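Local atomic coordinates of probable polysaccharide deacetylase pdaA (Bacillus subtilis, PDB entry 1NY1), a protein that removes the acetyl group from N-acetylmuramic acid residues of peptidoglycan, leading to muramic delta-lactam in the spore cortex, and is required for germination. Residues Q86-K89 and R90-D93; G144-E148 and Y149-E153. One frame throughout, in Å; residues are numbered along the deposited sequence.

Contact 1: residues Q86-K89 and R90-D93; sequences QLIK and RMSD
Arg90 donates its backbone N-H to Gln86 O, N to O 3.0 Å, the N-H...O angle only 148°, while its CG passes alongside that carbonyl oxygen. Its guanidinium group turns off from the preceding turn, through a bend at chi3 (66°), to form salt bridges with Glu94 and with Asp63 of helix 58-67. Met91, a selenomethionine, bonds from N to Leu87 O at 2.9 Å. Extended beyond CG, its side chain runs obliquely across Ile88, whose CD1 lies 4.0 Å from Met91 SE; Phe80 of helix 78-83 touches both residues as well as Leu87. Ser92 N reaches Ile88 O at 3.1 Å, and the side chains of Ser92 and Ile88 both rest on Thr131. Asp93 N makes a nearly straight bond (170°) of 2.8 Å to Lys89 O. The side chains of Asp93 and Lys89 lie side by side and point the same way, with Asp93 OD2 3.4 Å from Lys89 CG. Their charged ends stay apart, Lys89 NZ being 6.7 Å from Asp93 OD2 and bonded instead to Ile130 O. Four successive i to i+4 bonds and apolar residues gathered on one flank mark an amphipathic alpha-helix, here 85-93 in the polysaccharide deacetylase (NodB homology) domain.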
# COMPACT_ATOMS: atom_id res chain seq x y z
N GLN A 86 14.00 -12.81 -5.80
CA GLN A 86 13.78 -12.63 -7.22
C GLN A 86 12.59 -11.72 -7.51
O GLN A 86 12.64 -10.91 -8.45
CB GLN A 86 13.58 -13.99 -7.91
CG GLN A 86 14.75 -14.95 -7.69
CD GLN A 86 14.68 -16.17 -8.58
OE1 GLN A 86 13.68 -16.90 -8.59
NE2 GLN A 86 15.75 -16.42 -9.33
N LEU A 87 11.52 -11.83 -6.72
CA LEU A 87 10.36 -10.98 -6.92
C LEU A 87 10.69 -9.53 -6.59
O LEU A 87 10.27 -8.61 -7.29
CB LEU A 87 9.19 -11.45 -6.05
CG LEU A 87 8.48 -12.73 -6.52
CD1 LEU A 87 7.43 -13.14 -5.50
CD2 LEU A 87 7.84 -12.50 -7.88
N ILE A 88 11.45 -9.33 -5.52
CA ILE A 88 11.85 -7.99 -5.12
C ILE A 88 12.64 -7.36 -6.26
O ILE A 88 12.48 -6.18 -6.57
CB ILE A 88 12.75 -8.01 -3.87
CG1 ILE A 88 11.94 -8.44 -2.64
CG2 ILE A 88 13.42 -6.65 -3.68
CD1 ILE A 88 10.78 -7.49 -2.30
N LYS A 89 13.49 -8.16 -6.88
CA LYS A 89 14.31 -7.70 -7.99
C LYS A 89 13.41 -7.30 -9.17
O LYS A 89 13.67 -6.30 -9.84
CB LYS A 89 15.29 -8.80 -8.41
CG LYS A 89 16.46 -8.31 -9.27
CD LYS A 89 17.75 -8.20 -8.46
CE LYS A 89 18.27 -9.58 -8.04
NZ LYS A 89 19.56 -9.49 -7.28
N ARG A 90 12.37 -8.09 -9.41
CA ARG A 90 11.44 -7.78 -10.50
C ARG A 90 10.74 -6.45 -10.26
O ARG A 90 10.60 -5.63 -11.16
CB ARG A 90 10.37 -8.86 -10.67
CG ARG A 90 10.78 -10.07 -11.48
CD ARG A 90 9.54 -10.81 -11.96
NE ARG A 90 8.76 -10.01 -12.91
CZ ARG A 90 7.59 -10.40 -13.42
NH1 ARG A 90 7.06 -11.56 -13.07
NH2 ARG A 90 6.94 -9.62 -14.28
N MSE A 91 10.27 -6.26 -9.03
CA MSE A 91 9.57 -5.03 -8.69
C MSE A 91 10.47 -3.85 -9.01
O MSE A 91 10.04 -2.88 -9.64
CB MSE A 91 9.22 -5.02 -7.20
CG MSE A 91 8.31 -6.17 -6.78
SE MSE A 91 7.99 -6.27 -4.89
CE MSE A 91 6.63 -7.63 -4.89
N SER A 92 11.73 -3.94 -8.59
CA SER A 92 12.69 -2.88 -8.83
C SER A 92 13.00 -2.67 -10.31
O SER A 92 12.96 -1.55 -10.81
CB SER A 92 13.99 -3.16 -8.06
OG SER A 92 14.93 -2.12 -8.24
N ASP A 93 13.32 -3.76 -11.01
CA ASP A 93 13.65 -3.65 -12.43
C ASP A 93 12.48 -3.23 -13.32
O ASP A 93 12.68 -2.61 -14.36
CB ASP A 93 14.23 -4.98 -12.94
CG ASP A 93 15.58 -5.30 -12.31
OD1 ASP A 93 16.37 -4.36 -12.11
OD2 ASP A 93 15.84 -6.48 -12.03

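Contact 2: residues G144-E148 and Y149-E153; sequences GVFSE and YVLKE
Phe146 and Leu151 meet obliquely, the ring's CD2 lying 3.9 Å from Leu151 CG and its CE2 equally near Leu151 CD1. With chi1 at 65°, Phe146 CG sits between its own backbone N and carbonyl carbon, which lays the ring back over its own strand, Gly144 O in plane at its edge, and leaves the CD2-CE2 side to meet Leu151; Phe146 CB also comes within 4.4 Å of Val150 CB. Ser147 is the N-cap. Its OG, likewise between N and carbonyl carbon, is turned to the helix start and accepts from Val150 N at 3.1 Å, the N-H pointing well at it (159°). The same OG lies near the plane of the Tyr149 ring, at its edge, 4.1 Å from Tyr149 CD2, and is also hydrogen-bonded to Asn3 OD1. With an alanine at Ser147 the OG is gone, and Val150 N would probably be left without its capping acceptor and Asn3 OD1 without this partner. Behind the cap, Leu151 N bonds to Ser147 O at 2.9 Å and Lys152 N to Glu148 O at 2.8 Å. Glu148 OE2 forms a salt bridge with Lys31 NZ and a hydrogen bond with Tyr32 OH, whereas Tyr149 OH bonds to Lys111 O. Strand 145-146, paired antiparallel with strand 6-7, thus turns at Ser147 into helix 148-156; Phe146 touches Ile6 on that partner strand and meets the ring of Phe163, while Tyr149 packs on Ile116 of helix 113-131.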
# COMPACT_ATOMS: atom_id res chain seq x y z
N GLY A 144 -2.23 -1.97 10.09
CA GLY A 144 -2.87 -0.67 10.13
C GLY A 144 -2.92 -0.07 11.52
O GLY A 144 -3.69 0.87 11.77
N VAL A 145 -2.12 -0.59 12.44
CA VAL A 145 -2.10 -0.07 13.80
C VAL A 145 -1.02 0.98 13.98
O VAL A 145 0.15 0.74 13.67
CB VAL A 145 -1.89 -1.20 14.83
CG1 VAL A 145 -1.81 -0.61 16.23
CG2 VAL A 145 -3.02 -2.20 14.74
N PHE A 146 -1.41 2.14 14.50
CA PHE A 146 -0.46 3.22 14.72
C PHE A 146 -0.87 4.10 15.92
O PHE A 146 -1.72 3.72 16.73
CB PHE A 146 -0.34 4.08 13.45
CG PHE A 146 -1.61 4.80 13.08
CD1 PHE A 146 -2.70 4.11 12.55
CD2 PHE A 146 -1.72 6.17 13.29
CE1 PHE A 146 -3.88 4.78 12.24
CE2 PHE A 146 -2.90 6.85 12.99
CZ PHE A 146 -3.98 6.15 12.46
N SER A 147 -0.25 5.27 16.02
CA SER A 147 -0.54 6.21 17.10
C SER A 147 0.21 7.49 16.77
O SER A 147 1.01 7.52 15.84
CB SER A 147 -0.03 5.66 18.44
OG SER A 147 1.39 5.57 18.45
N GLU A 148 -0.05 8.55 17.52
CA GLU A 148 0.64 9.79 17.25
C GLU A 148 2.14 9.56 17.47
O GLU A 148 2.97 10.08 16.72
CB GLU A 148 0.12 10.90 18.17
CG GLU A 148 0.83 12.22 18.01
CD GLU A 148 -0.04 13.39 18.39
OE1 GLU A 148 -1.06 13.17 19.07
OE2 GLU A 148 0.30 14.54 18.01
N TYR A 149 2.48 8.77 18.48
CA TYR A 149 3.87 8.45 18.78
C TYR A 149 4.55 7.76 17.59
O TYR A 149 5.68 8.09 17.24
CB TYR A 149 3.95 7.54 20.01
CG TYR A 149 5.23 6.73 20.10
CD1 TYR A 149 6.45 7.34 20.42
CD2 TYR A 149 5.23 5.36 19.85
CE1 TYR A 149 7.63 6.59 20.49
CE2 TYR A 149 6.40 4.61 19.91
CZ TYR A 149 7.59 5.23 20.23
OH TYR A 149 8.75 4.48 20.29
N VAL A 150 3.85 6.81 16.99
CA VAL A 150 4.38 6.07 15.84
C VAL A 150 4.54 6.99 14.64
O VAL A 150 5.52 6.90 13.90
CB VAL A 150 3.46 4.90 15.45
CG1 VAL A 150 3.98 4.23 14.18
CG2 VAL A 150 3.40 3.88 16.58
N LEU A 151 3.56 7.87 14.43
CA LEU A 151 3.60 8.80 13.31
C LEU A 151 4.72 9.81 13.49
O LEU A 151 5.43 10.15 12.54
CB LEU A 151 2.27 9.54 13.17
CG LEU A 151 1.08 8.74 12.63
CD1 LEU A 151 -0.15 9.63 12.56
CD2 LEU A 151 1.42 8.19 11.25
N LYS A 152 4.88 10.30 14.72
CA LYS A 152 5.91 11.27 15.03
C LYS A 152 7.31 10.68 14.84
O LYS A 152 8.17 11.28 14.21
CB LYS A 152 5.75 11.76 16.47
CG LYS A 152 6.71 12.86 16.86
CD LYS A 152 6.67 13.11 18.36
CE LYS A 152 7.66 14.19 18.77
NZ LYS A 152 7.30 15.51 18.18
N GLU A 153 7.52 9.48 15.38
CA GLU A 153 8.80 8.82 15.28
C GLU A 153 9.19 8.41 13.86
O GLU A 153 10.32 8.62 13.44
CB GLU A 153 8.84 7.58 16.17
CG GLU A 153 9.52 7.83 17.50
CD GLU A 153 10.92 8.37 17.31
OE1 GLU A 153 11.76 7.66 16.72
OE2 GLU A 153 11.18 9.52 17.73

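How the contacts relate
Both contacts are local and partly buried, but contact 1 lies within a single helix, 85-93, whereas contact 2 joins a short strand to the helix after it. They do not touch: their centres are 29 Å apart and their nearest atoms about 18 Å. Helix 113-131 is a shared neighbour, meeting Ile88 and Ser92 in contact 1 and Tyr149 in contact 2. In contact 1 a buried apolar flank lies across from exposed charged residues, and the hydrogen bonds between its segments all run from backbone to backbone. Contact 2 adds a side-chain cap and two aromatic rings; Phe146, Ser147, Val150 and Leu151 are buried and Lys152 is exposed. The side chains of Ile88 and Phe146 are about 10 and 11 Å from that of the metal ligand His101.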